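Local coordinates for phage-related protein (Bordetella bronchiseptica RB50, PDB 3BJQ) that probably serves as a major capsid protein of a phage, a shell-building subunit with an HK97-like fold, at residues E[130-135]-E[305-310]; E[244-249]-E[261-266]; E[139-144]-E[301-306]. All coordinates share one frame; numbering follows the deposited sequence.

Contact 1 (E[130-135]-E[305-310])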
ATOM      1  N   ILE E 130     -20.609   7.110  45.108  1.00 36.44           N
ATOM      2  CA  ILE E 130     -21.971   7.060  44.608  1.00 35.79           C
ATOM      3  C   ILE E 130     -22.603   5.698  44.826  1.00 34.63           C
ATOM      4  O   ILE E 130     -23.668   5.612  45.427  1.00 36.15           O
ATOM      5  CB  ILE E 130     -22.038   7.387  43.099  1.00 35.81           C
ATOM      6  CG1 ILE E 130     -21.660   8.845  42.843  1.00 38.54           C
ATOM      7  CG2 ILE E 130     -23.433   7.157  42.577  1.00 33.62           C
ATOM      8  CD1 ILE E 130     -21.469   9.118  41.399  1.00 38.76           C
ATOM      9  N   ALA E 131     -21.970   4.645  44.322  1.00 32.61           N
ATOM     10  CA  ALA E 131     -22.561   3.297  44.395  1.00 33.07           C
ATOM     11  C   ALA E 131     -22.804   2.801  45.808  1.00 33.32           C
ATOM     12  O   ALA E 131     -23.788   2.107  46.045  1.00 33.82           O
ATOM     13  CB  ALA E 131     -21.727   2.313  43.643  1.00 32.59           C
ATOM     14  N   LEU E 132     -21.931   3.169  46.747  1.00 33.13           N
ATOM     15  CA  LEU E 132     -22.017   2.663  48.129  1.00 33.17           C
ATOM     16  C   LEU E 132     -22.710   3.631  49.092  1.00 34.58           C
ATOM     17  O   LEU E 132     -22.616   3.497  50.317  1.00 34.08           O
ATOM     18  CB  LEU E 132     -20.623   2.325  48.650  1.00 34.06           C
ATOM     19  CG  LEU E 132     -19.812   1.395  47.741  1.00 32.85           C
ATOM     20  CD1 LEU E 132     -18.485   1.033  48.432  1.00 31.95           C
ATOM     21  CD2 LEU E 132     -20.572   0.138  47.377  1.00 30.72           C
ATOM     22  N   ASP E 133     -23.429   4.588  48.530  1.00 35.16           N
ATOM     23  CA  ASP E 133     -24.174   5.562  49.303  1.00 35.85           C
ATOM     24  C   ASP E 133     -25.589   5.038  49.512  1.00 37.41           C
ATOM     25  O   ASP E 133     -26.358   4.956  48.542  1.00 36.75           O
ATOM     26  CB  ASP E 133     -24.201   6.870  48.537  1.00 37.84           C
ATOM     27  CG  ASP E 133     -24.917   7.969  49.270  1.00 43.46           C
ATOM     28  OD1 ASP E 133     -25.422   7.732  50.381  1.00 41.22           O
ATOM     29  OD2 ASP E 133     -24.999   9.074  48.695  1.00 46.91           O
ATOM     30  N   PRO E 134     -25.932   4.653  50.772  1.00 37.28           N
ATOM     31  CA  PRO E 134     -27.237   4.048  51.024  1.00 37.84           C
ATOM     32  C   PRO E 134     -28.407   5.003  50.795  1.00 38.85           C
ATOM     33  O   PRO E 134     -29.533   4.561  50.582  1.00 40.58           O
ATOM     34  CB  PRO E 134     -27.142   3.630  52.490  1.00 39.53           C
ATOM     35  CG  PRO E 134     -26.118   4.500  53.079  1.00 37.73           C
ATOM     36  CD  PRO E 134     -25.131   4.754  52.007  1.00 36.65           C
ATOM     37  N   ALA E 135     -28.138   6.299  50.846  1.00 39.49           N
ATOM     38  CA  ALA E 135     -29.158   7.314  50.602  1.00 40.80           C
ATOM     39  C   ALA E 135     -29.685   7.305  49.156  1.00 41.32           C
ATOM     40  O   ALA E 135     -30.745   7.841  48.880  1.00 43.26           O
ATOM     41  CB  ALA E 135     -28.611   8.691  50.935  1.00 41.43           C
ATOM     42  N   GLY E 305     -29.572  -1.499  40.759  1.00 32.75           N
ATOM     43  CA  GLY E 305     -28.530  -1.661  41.762  1.00 31.76           C
ATOM     44  C   GLY E 305     -29.058  -2.112  43.113  1.00 33.49           C
ATOM     45  O   GLY E 305     -30.252  -1.969  43.431  1.00 35.75           O
ATOM     46  N   TYR E 306     -28.160  -2.671  43.913  1.00 31.66           N
ATOM     47  CA  TYR E 306     -28.498  -3.161  45.238  1.00 32.59           C
ATOM     48  C   TYR E 306     -27.267  -3.080  46.147  1.00 31.02           C
ATOM     49  O   TYR E 306     -26.222  -3.612  45.806  1.00 31.00           O
ATOM     50  CB  TYR E 306     -28.994  -4.599  45.126  1.00 32.93           C
ATOM     51  CG  TYR E 306     -29.611  -5.154  46.402  1.00 35.17           C
ATOM     52  CD1 TYR E 306     -28.807  -5.649  47.424  1.00 34.52           C
ATOM     53  CD2 TYR E 306     -30.988  -5.206  46.566  1.00 31.41           C
ATOM     54  CE1 TYR E 306     -29.352  -6.152  48.574  1.00 36.38           C
ATOM     55  CE2 TYR E 306     -31.552  -5.719  47.711  1.00 35.55           C
ATOM     56  CZ  TYR E 306     -30.727  -6.196  48.718  1.00 36.34           C
ATOM     57  OH  TYR E 306     -31.252  -6.711  49.871  1.00 35.16           O
ATOM     58  N   LEU E 307     -27.402  -2.433  47.298  1.00 30.23           N
ATOM     59  CA  LEU E 307     -26.298  -2.282  48.228  1.00 31.56           C
ATOM     60  C   LEU E 307     -26.436  -3.148  49.494  1.00 33.48           C
ATOM     61  O   LEU E 307     -27.469  -3.109  50.184  1.00 31.41           O
ATOM     62  CB  LEU E 307     -26.196  -0.822  48.624  1.00 33.49           C
ATOM     63  CG  LEU E 307     -25.099  -0.418  49.611  1.00 31.53           C
ATOM     64  CD1 LEU E 307     -23.682  -0.684  49.055  1.00 27.27           C
ATOM     65  CD2 LEU E 307     -25.337   1.027  49.973  1.00 27.40           C
ATOM     66  N   ILE E 308     -25.380  -3.906  49.797  1.00 34.09           N
ATOM     67  CA  ILE E 308     -25.290  -4.715  51.018  1.00 33.60           C
ATOM     68  C   ILE E 308     -24.171  -4.104  51.856  1.00 34.75           C
ATOM     69  O   ILE E 308     -23.008  -4.435  51.670  1.00 33.83           O
ATOM     70  CB  ILE E 308     -24.934  -6.189  50.703  1.00 33.34           C
ATOM     71  CG1 ILE E 308     -25.997  -6.834  49.823  1.00 33.46           C
ATOM     72  CG2 ILE E 308     -24.771  -7.013  51.993  1.00 35.08           C
ATOM     73  CD1 ILE E 308     -25.607  -8.227  49.333  1.00 31.52           C
ATOM     74  N   GLU E 309     -24.524  -3.223  52.792  1.00 34.82           N
ATOM     75  CA  GLU E 309     -23.517  -2.555  53.611  1.00 36.50           C
ATOM     76  C   GLU E 309     -22.940  -3.455  54.711  1.00 37.16           C
ATOM     77  O   GLU E 309     -23.655  -4.253  55.315  1.00 36.97           O
ATOM     78  CB  GLU E 309     -24.096  -1.341  54.331  1.00 35.52           C
ATOM     79  CG  GLU E 309     -24.651  -0.232  53.509  1.00 39.16           C
ATOM     80  CD  GLU E 309     -25.036   0.951  54.400  1.00 41.76           C
ATOM     81  OE1 GLU E 309     -24.118   1.712  54.789  1.00 44.81           O
ATOM     82  OE2 GLU E 309     -26.244   1.098  54.718  1.00 43.07           O
ATOM     83  N   ASP E 310     -21.645  -3.279  54.969  1.00 37.68           N
ATOM     84  CA  ASP E 310     -20.937  -3.879  56.108  1.00 37.91           C
ATOM     85  C   ASP E 310     -20.733  -5.395  56.110  1.00 37.40           C
ATOM     86  O   ASP E 310     -20.391  -5.974  57.146  1.00 36.59           O
ATOM     87  CB  ASP E 310     -21.555  -3.379  57.415  1.00 40.65           C
ATOM     88  CG  ASP E 310     -21.455  -1.860  57.544  1.00 42.02           C
ATOM     89  OD1 ASP E 310     -20.602  -1.280  56.835  1.00 34.86           O
ATOM     90  OD2 ASP E 310     -22.230  -1.270  58.328  1.00 41.04           O
TER
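Leu307 puts both of its methyl groups against the turn that follows helix 105-131. Its CG stands opposite the backbone N (chi1 180°), and from there the isobutyl group points at segment 130-135 with one branch for each half of the turn. Leu307 CD1 meets Leu132 CD2 at 3.6 Å, the two leucine side chains crossing nearly at right angles, and lies 4.1 Å from the carbonyl O of Ala131. Leu307 CD2 reaches further along the turn, to CA of Pro134 at 3.7 Å and to CB of the same proline at 4.0 Å. Leu132 is where the backbone leaves the helical path, and an Asx turn comes right after it: OD1 of Asp133 accepts the backbone N of Ala135 at 3.1 Å, with the N-H approaching from above the carboxylate plane. The long helix and the central sheet carrying strand 305-309 are consistent with the spine helix and A-domain sheet of an HK97-like capsid subunit, and Leu307 packs the sheet against the helix end. Further along the strand, Glu309 brings its carboxylate to the proline. CG of Glu309 is anti to the carbonyl carbon (chi1 -61°) and the chain runs on extended beyond it; the glutamate and proline side chains cross at about a right angle. Glu309 OE2 comes within 3.5 Å of Pro134 CB, and Glu309 OE1 lies 3.8 Å from Pro134 CG.

Contact 2 (E[244-249]-E[261-266])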
ATOM      1  N   ASP E 244     -18.129  -3.318  51.912  1.00 34.84           N
ATOM      2  CA  ASP E 244     -19.423  -3.560  51.297  1.00 33.34           C
ATOM      3  C   ASP E 244     -19.452  -4.572  50.163  1.00 31.16           C
ATOM      4  O   ASP E 244     -18.427  -5.027  49.669  1.00 31.52           O
ATOM      5  CB  ASP E 244     -19.993  -2.239  50.787  1.00 33.06           C
ATOM      6  CG  ASP E 244     -20.182  -1.212  51.887  1.00 35.39           C
ATOM      7  OD1 ASP E 244     -20.234  -1.573  53.090  1.00 36.84           O
ATOM      8  OD2 ASP E 244     -20.320  -0.028  51.533  1.00 34.69           O
ATOM      9  N   VAL E 245     -20.679  -4.946  49.802  1.00 31.89           N
ATOM     10  CA  VAL E 245     -20.954  -5.770  48.629  1.00 30.91           C
ATOM     11  C   VAL E 245     -22.021  -5.040  47.842  1.00 30.93           C
ATOM     12  O   VAL E 245     -22.875  -4.396  48.438  1.00 33.43           O
ATOM     13  CB  VAL E 245     -21.409  -7.165  49.035  1.00 30.22           C
ATOM     14  CG1 VAL E 245     -21.874  -7.973  47.818  1.00 26.48           C
ATOM     15  CG2 VAL E 245     -20.252  -7.849  49.776  1.00 29.52           C
ATOM     16  N   TRP E 246     -21.939  -5.087  46.517  1.00 30.80           N
ATOM     17  CA  TRP E 246     -22.902  -4.398  45.664  1.00 30.82           C
ATOM     18  C   TRP E 246     -23.231  -5.308  44.478  1.00 30.83           C
ATOM     19  O   TRP E 246     -22.380  -6.054  44.035  1.00 30.41           O
ATOM     20  CB  TRP E 246     -22.307  -3.078  45.202  1.00 29.61           C
ATOM     21  CG  TRP E 246     -23.112  -2.327  44.178  1.00 32.48           C
ATOM     22  CD1 TRP E 246     -24.004  -1.313  44.415  1.00 31.65           C
ATOM     23  CD2 TRP E 246     -23.075  -2.501  42.749  1.00 31.30           C
ATOM     24  NE1 TRP E 246     -24.526  -0.866  43.234  1.00 30.58           N
ATOM     25  CE2 TRP E 246     -23.977  -1.572  42.195  1.00 33.76           C
ATOM     26  CE3 TRP E 246     -22.371  -3.359  41.887  1.00 32.50           C
ATOM     27  CZ2 TRP E 246     -24.202  -1.473  40.817  1.00 33.55           C
ATOM     28  CZ3 TRP E 246     -22.594  -3.268  40.518  1.00 32.96           C
ATOM     29  CH2 TRP E 246     -23.502  -2.317  39.996  1.00 32.39           C
ATOM     30  N   LEU E 247     -24.464  -5.238  43.991  1.00 30.71           N
ATOM     31  CA  LEU E 247     -24.893  -5.970  42.801  1.00 31.77           C
ATOM     32  C   LEU E 247     -25.601  -5.034  41.858  1.00 31.47           C
ATOM     33  O   LEU E 247     -26.338  -4.183  42.300  1.00 31.64           O
ATOM     34  CB  LEU E 247     -25.929  -7.021  43.134  1.00 32.46           C
ATOM     35  CG  LEU E 247     -25.527  -8.437  43.515  1.00 42.31           C
ATOM     36  CD1 LEU E 247     -25.190  -8.539  45.017  1.00 41.52           C
ATOM     37  CD2 LEU E 247     -26.721  -9.305  43.150  1.00 39.45           C
ATOM     38  N   GLY E 248     -25.466  -5.247  40.557  1.00 31.04           N
ATOM     39  CA  GLY E 248     -26.175  -4.399  39.620  1.00 31.81           C
ATOM     40  C   GLY E 248     -26.270  -4.974  38.239  1.00 31.15           C
ATOM     41  O   GLY E 248     -25.555  -5.917  37.891  1.00 30.07           O
ATOM     42  N   TYR E 249     -27.221  -4.438  37.487  1.00 32.40           N
ATOM     43  CA  TYR E 249     -27.276  -4.638  36.048  1.00 31.63           C
ATOM     44  C   TYR E 249     -26.546  -3.441  35.447  1.00 31.78           C
ATOM     45  O   TYR E 249     -26.977  -2.299  35.602  1.00 32.04           O
ATOM     46  CB  TYR E 249     -28.702  -4.719  35.487  1.00 33.24           C
ATOM     47  CG  TYR E 249     -28.660  -4.697  33.988  1.00 29.36           C
ATOM     48  CD1 TYR E 249     -28.296  -5.819  33.280  1.00 28.93           C
ATOM     49  CD2 TYR E 249     -28.910  -3.526  33.274  1.00 29.29           C
ATOM     50  CE1 TYR E 249     -28.205  -5.795  31.892  1.00 31.45           C
ATOM     51  CE2 TYR E 249     -28.814  -3.491  31.886  1.00 28.89           C
ATOM     52  CZ  TYR E 249     -28.479  -4.635  31.197  1.00 30.13           C
ATOM     53  OH  TYR E 249     -28.394  -4.623  29.812  1.00 31.86           O
ATOM     54  N   PRO E 261     -30.812   2.260  29.188  1.00 29.90           N
ATOM     55  CA  PRO E 261     -31.013   1.805  30.562  1.00 29.46           C
ATOM     56  C   PRO E 261     -29.898   0.941  31.133  1.00 31.14           C
ATOM     57  O   PRO E 261     -29.537  -0.121  30.578  1.00 33.26           O
ATOM     58  CB  PRO E 261     -32.361   1.101  30.508  1.00 27.72           C
ATOM     59  CG  PRO E 261     -33.096   1.806  29.479  1.00 26.03           C
ATOM     60  CD  PRO E 261     -32.073   2.177  28.429  1.00 28.56           C
ATOM     61  N   SER E 262     -29.363   1.430  32.251  1.00 29.87           N
ATOM     62  CA  SER E 262     -28.294   0.797  32.984  1.00 31.30           C
ATOM     63  C   SER E 262     -28.207   1.425  34.368  1.00 31.56           C
ATOM     64  O   SER E 262     -28.786   2.489  34.596  1.00 32.06           O
ATOM     65  CB  SER E 262     -26.956   0.986  32.233  1.00 31.59           C
ATOM     66  OG  SER E 262     -25.992   0.028  32.638  1.00 35.31           O
ATOM     67  N   PHE E 263     -27.504   0.769  35.290  1.00 31.42           N
ATOM     68  CA  PHE E 263     -27.306   1.323  36.638  1.00 31.21           C
ATOM     69  C   PHE E 263     -26.622   2.688  36.632  1.00 30.58           C
ATOM     70  O   PHE E 263     -27.007   3.604  37.361  1.00 31.61           O
ATOM     71  CB  PHE E 263     -26.473   0.365  37.509  1.00 30.45           C
ATOM     72  CG  PHE E 263     -25.991   0.985  38.801  1.00 28.44           C
ATOM     73  CD1 PHE E 263     -26.835   1.089  39.887  1.00 30.53           C
ATOM     74  CD2 PHE E 263     -24.695   1.457  38.922  1.00 33.24           C
ATOM     75  CE1 PHE E 263     -26.414   1.684  41.054  1.00 33.41           C
ATOM     76  CE2 PHE E 263     -24.269   2.040  40.082  1.00 27.60           C
ATOM     77  CZ  PHE E 263     -25.125   2.156  41.148  1.00 33.85           C
ATOM     78  N   GLY E 264     -25.570   2.823  35.836  1.00 30.94           N
ATOM     79  CA  GLY E 264     -24.806   4.081  35.830  1.00 28.69           C
ATOM     80  C   GLY E 264     -23.842   4.222  34.681  1.00 29.28           C
ATOM     81  O   GLY E 264     -23.615   3.292  33.915  1.00 25.16           O
ATOM     82  N   TYR E 265     -23.279   5.424  34.568  1.00 27.71           N
ATOM     83  CA  TYR E 265     -22.346   5.764  33.506  1.00 27.12           C
ATOM     84  C   TYR E 265     -21.338   6.755  34.034  1.00 26.97           C
ATOM     85  O   TYR E 265     -21.630   7.490  34.964  1.00 26.20           O
ATOM     86  CB  TYR E 265     -23.080   6.457  32.336  1.00 27.24           C
ATOM     87  CG  TYR E 265     -23.927   5.499  31.550  1.00 27.99           C
ATOM     88  CD1 TYR E 265     -23.331   4.567  30.706  1.00 28.39           C
ATOM     89  CD2 TYR E 265     -25.320   5.486  31.684  1.00 22.63           C
ATOM     90  CE1 TYR E 265     -24.114   3.642  30.000  1.00 31.52           C
ATOM     91  CE2 TYR E 265     -26.114   4.563  30.972  1.00 26.35           C
ATOM     92  CZ  TYR E 265     -25.508   3.655  30.144  1.00 21.75           C
ATOM     93  OH  TYR E 265     -26.271   2.733  29.441  1.00 27.09           O
ATOM     94  N   THR E 266     -20.161   6.759  33.427  1.00 28.16           N
ATOM     95  CA  THR E 266     -19.206   7.840  33.616  1.00 28.13           C
ATOM     96  C   THR E 266     -19.483   8.820  32.446  1.00 30.04           C
ATOM     97  O   THR E 266     -19.187   8.542  31.289  1.00 30.00           O
ATOM     98  CB  THR E 266     -17.719   7.335  33.683  1.00 25.58           C
ATOM     99  OG1 THR E 266     -17.510   6.533  34.871  1.00 26.90           O
ATOM    100  CG2 THR E 266     -16.741   8.485  33.685  1.00 21.00           C
TER
HETATM  101  O   HOH W   1     -28.901  -1.896  28.771  1.00 37.15           O
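Trp246 drives the edge of its indole into the face of the Phe263 ring. CG of Trp246 lies anti to the backbone N (chi1 173°), which carries the indole off strand 245-248 toward segment 261-266, and Phe263 answers with the same kind of first torsion (chi1 168°). The result is a T-shaped pair: the six-membered ring of Trp246 and the ring of Phe263 have centroids 4.8 Å apart and planes at 66°. CZ2 of Trp246 sits 3.4 Å above the phenyl plane, over its centre, while Trp246 NE1 passes the far end of the ring, 3.7 Å from Phe263 CZ. NE1 also makes a weak hydrogen bond to Tyr137 OH. On one face of the indole the backbone N of Gly248 lies toward the rim, so the strand itself flanks the tryptophan. Phe263 has a second edge-to-face partner in Phe35.

The backbones meet once. Phe263 N donates to Tyr249 O at 3.1 Å. Tyr249 then extends its ring past the other end of segment 261-266, where Pro261 O lies at the ring edge, 3.7 Å from Tyr249 CE2. A water links the two groups, donating to Pro261 O at 2.6 Å and sitting 3.0 Å from Tyr249 OH. A tetraethylene glycol, probably from crystallisation, also lies beside this tyrosine. Ser262 turns its OG to the backbone N of Ser251, within the intervening loop. A T-shaped Trp-Phe pair and one backbone bond thus join the end of strand 245-248 to the start of strand 264-269 across the junction of two sheets, consistent with the meeting of the A-domain and P-domain sheets in an HK97-like coat protein.

Contact 3 (E[139-144]-E[301-306])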
ATOM      1  N   ALA E 139     -35.515   1.291  50.206  1.00 43.28           N
ATOM      2  CA  ALA E 139     -35.352   0.265  51.237  1.00 42.67           C
ATOM      3  C   ALA E 139     -35.337  -1.153  50.690  1.00 43.51           C
ATOM      4  O   ALA E 139     -34.693  -2.009  51.289  1.00 45.33           O
ATOM      5  CB  ALA E 139     -36.455   0.410  52.324  1.00 44.77           C
ATOM      6  N   ASP E 140     -36.030  -1.411  49.577  1.00 42.21           N
ATOM      7  CA  ASP E 140     -36.014  -2.741  48.959  1.00 43.71           C
ATOM      8  C   ASP E 140     -34.722  -3.026  48.179  1.00 40.79           C
ATOM      9  O   ASP E 140     -34.514  -4.156  47.727  1.00 41.01           O
ATOM     10  CB  ASP E 140     -37.211  -2.916  48.009  1.00 44.46           C
ATOM     11  CG  ASP E 140     -38.558  -2.944  48.734  1.00 54.25           C
ATOM     12  OD1 ASP E 140     -38.630  -2.651  49.950  1.00 61.91           O
ATOM     13  OD2 ASP E 140     -39.565  -3.268  48.065  1.00 63.45           O
ATOM     14  N   HIS E 141     -33.875  -2.012  48.013  1.00 38.96           N
ATOM     15  CA  HIS E 141     -32.611  -2.130  47.248  1.00 37.39           C
ATOM     16  C   HIS E 141     -31.355  -1.961  48.088  1.00 37.03           C
ATOM     17  O   HIS E 141     -30.275  -1.701  47.561  1.00 36.00           O
ATOM     18  CB  HIS E 141     -32.630  -1.162  46.058  1.00 36.89           C
ATOM     19  CG  HIS E 141     -33.442  -1.680  44.919  1.00 33.87           C
ATOM     20  ND1 HIS E 141     -32.875  -2.146  43.755  1.00 37.29           N
ATOM     21  CD2 HIS E 141     -34.767  -1.922  44.811  1.00 37.41           C
ATOM     22  CE1 HIS E 141     -33.822  -2.610  42.960  1.00 38.58           C
ATOM     23  NE2 HIS E 141     -34.979  -2.490  43.579  1.00 35.13           N
ATOM     24  N   LYS E 142     -31.483  -2.170  49.399  1.00 37.81           N
ATOM     25  CA  LYS E 142     -30.320  -2.139  50.272  1.00 36.13           C
ATOM     26  C   LYS E 142     -30.567  -2.900  51.561  1.00 38.39           C
ATOM     27  O   LYS E 142     -31.727  -3.081  51.971  1.00 37.25           O
ATOM     28  CB  LYS E 142     -29.926  -0.703  50.583  1.00 35.26           C
ATOM     29  CG  LYS E 142     -31.044   0.108  51.199  1.00 38.18           C
ATOM     30  CD  LYS E 142     -30.560   1.499  51.663  1.00 38.61           C
ATOM     31  CE  LYS E 142     -31.746   2.331  52.105  1.00 39.09           C
ATOM     32  NZ  LYS E 142     -31.439   3.770  52.218  1.00 36.80           N
ATOM     33  N   VAL E 143     -29.466  -3.355  52.173  1.00 37.86           N
ATOM     34  CA  VAL E 143     -29.483  -3.959  53.497  1.00 39.53           C
ATOM     35  C   VAL E 143     -28.209  -3.526  54.211  1.00 40.33           C
ATOM     36  O   VAL E 143     -27.238  -3.114  53.577  1.00 39.35           O
ATOM     37  CB  VAL E 143     -29.592  -5.507  53.418  1.00 39.67           C
ATOM     38  CG1 VAL E 143     -28.262  -6.133  53.060  1.00 38.19           C
ATOM     39  CG2 VAL E 143     -30.106  -6.073  54.715  1.00 46.97           C
ATOM     40  N   LYS E 144     -28.245  -3.555  55.534  1.00 40.55           N
ATOM     41  CA  LYS E 144     -27.100  -3.235  56.355  1.00 41.62           C
ATOM     42  C   LYS E 144     -26.928  -4.388  57.318  1.00 42.12           C
ATOM     43  O   LYS E 144     -27.765  -4.604  58.179  1.00 41.48           O
ATOM     44  CB  LYS E 144     -27.345  -1.950  57.125  1.00 43.25           C
ATOM     45  CG  LYS E 144     -26.112  -1.382  57.752  1.00 45.30           C
ATOM     46  CD  LYS E 144     -26.390  -0.009  58.290  1.00 51.37           C
ATOM     47  CE  LYS E 144     -25.154   0.573  58.922  1.00 57.46           C
ATOM     48  NZ  LYS E 144     -25.427   1.926  59.456  1.00 62.23           N
ATOM     49  N   GLY E 301     -29.756   4.557  37.081  1.00 34.07           N
ATOM     50  CA  GLY E 301     -30.786   3.543  37.302  1.00 33.76           C
ATOM     51  C   GLY E 301     -30.672   2.805  38.628  1.00 35.19           C
ATOM     52  O   GLY E 301     -30.166   1.689  38.687  1.00 35.57           O
HETATM   53  N   MSE E 302     -31.187   3.423  39.680  1.00 36.62           N
HETATM   54  CA  MSE E 302     -31.140   2.862  41.039  1.00 38.57           C
HETATM   55  C   MSE E 302     -31.746   1.468  41.133  1.00 37.66           C
HETATM   56  O   MSE E 302     -31.203   0.596  41.799  1.00 38.20           O
HETATM   57  CB  MSE E 302     -31.824   3.800  42.032  1.00 38.57           C
HETATM   58  CG  MSE E 302     -31.863   3.274  43.479  1.00 43.34           C
HETATM   59 SE   MSE E 302     -33.413   2.181  43.826  0.75 42.51          SE
HETATM   60  CE  MSE E 302     -34.726   3.685  43.618  1.00 38.51           C
ATOM     61  N   LEU E 303     -32.851   1.237  40.446  1.00 37.37           N
ATOM     62  CA  LEU E 303     -33.498  -0.055  40.529  1.00 36.94           C
ATOM     63  C   LEU E 303     -32.659  -1.172  39.922  1.00 35.94           C
ATOM     64  O   LEU E 303     -32.982  -2.339  40.101  1.00 36.68           O
ATOM     65  CB  LEU E 303     -34.866  -0.037  39.830  1.00 38.13           C
ATOM     66  CG  LEU E 303     -35.984   0.735  40.503  1.00 36.44           C
ATOM     67  CD1 LEU E 303     -37.212   0.725  39.538  1.00 36.41           C
ATOM     68  CD2 LEU E 303     -36.341   0.141  41.857  1.00 38.26           C
ATOM     69  N   ALA E 304     -31.628  -0.817  39.163  1.00 33.84           N
ATOM     70  CA  ALA E 304     -30.719  -1.814  38.610  1.00 32.67           C
ATOM     71  C   ALA E 304     -29.536  -2.085  39.556  1.00 31.96           C
ATOM     72  O   ALA E 304     -28.636  -2.824  39.189  1.00 30.92           O
ATOM     73  CB  ALA E 304     -30.219  -1.401  37.230  1.00 27.31           C
ATOM     74  N   GLY E 305     -29.572  -1.499  40.759  1.00 32.75           N
ATOM     75  CA  GLY E 305     -28.530  -1.661  41.762  1.00 31.76           C
ATOM     76  C   GLY E 305     -29.058  -2.112  43.113  1.00 33.49           C
ATOM     77  O   GLY E 305     -30.252  -1.969  43.431  1.00 35.75           O
ATOM     78  N   TYR E 306     -28.160  -2.671  43.913  1.00 31.66           N
ATOM     79  CA  TYR E 306     -28.498  -3.161  45.238  1.00 32.59           C
ATOM     80  C   TYR E 306     -27.267  -3.080  46.147  1.00 31.02           C
ATOM     81  O   TYR E 306     -26.222  -3.612  45.806  1.00 31.00           O
ATOM     82  CB  TYR E 306     -28.994  -4.599  45.126  1.00 32.93           C
ATOM     83  CG  TYR E 306     -29.611  -5.154  46.402  1.00 35.17           C
ATOM     84  CD1 TYR E 306     -28.807  -5.649  47.424  1.00 34.52           C
ATOM     85  CD2 TYR E 306     -30.988  -5.206  46.566  1.00 31.41           C
ATOM     86  CE1 TYR E 306     -29.352  -6.152  48.574  1.00 36.38           C
ATOM     87  CE2 TYR E 306     -31.552  -5.719  47.711  1.00 35.55           C
ATOM     88  CZ  TYR E 306     -30.727  -6.196  48.718  1.00 36.34           C
ATOM     89  OH  TYR E 306     -31.252  -6.711  49.871  1.00 35.16           O
TER
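At the margin of the mixed six-stranded sheet, where strand 142-144 runs parallel to strand 305-309, His141 plugs its imidazole into the turn of 3-10 residues 302-304. His141 ND1 donates to Gly305 O at 2.6 Å, with an N-H...O angle of 170° and the oxygen exactly in the ring plane. Chi1 of -79° sets CG anti to the carbonyl carbon and swings the ring toward that turn. Leu303 O lies at the same ring's edge, 3.0 Å from His141 CE1, and Leu303 CD2 packs 3.4 Å from His141 NE2. Selenium of Met302 (selenomethionine) sits over one face of the His141 imidazole, 4.4 Å from the centroid, on a side chain bent at chi2 and chi3. Tyr306 lies against the backbone of residues 140-142: its ring face carries C of His141 and N of Lys142 toward the rim, Asp140 O meets its edge 3.3 Å from Tyr306 CE2, and Tyr306 CA makes a CH...O contact with His141 O at 3.3 Å. The ND1 bond places a proton on that nitrogen, and with NE2 held by Ser172 OG both imidazole nitrogens are engaged, which fixes the rotation of the ring.

Overall arrangement
From the N terminus, helix 105-131 ends in segment 130-135, the opening half of contact 1, and segment 139-144 of contact 3 follows after three residues. Both wait more than 150 residues for partners near the C-terminal end, in overlapping segments that share Gly305 and Tyr306. The loop of contact 3 begins later and ends on this overlap, essentially inside that of contact 1, and contact 2, 244-249 with 261-266, closes a short loop nested within both. Strand 305-309 is the common element, lying between strands 142-144 and 245-248 in the six-stranded sheet. Contact 1 ties it to the helix end, contact 3 to the neighbouring parallel strand, and contact 2 joins the same sheet to the one containing strand 264-269.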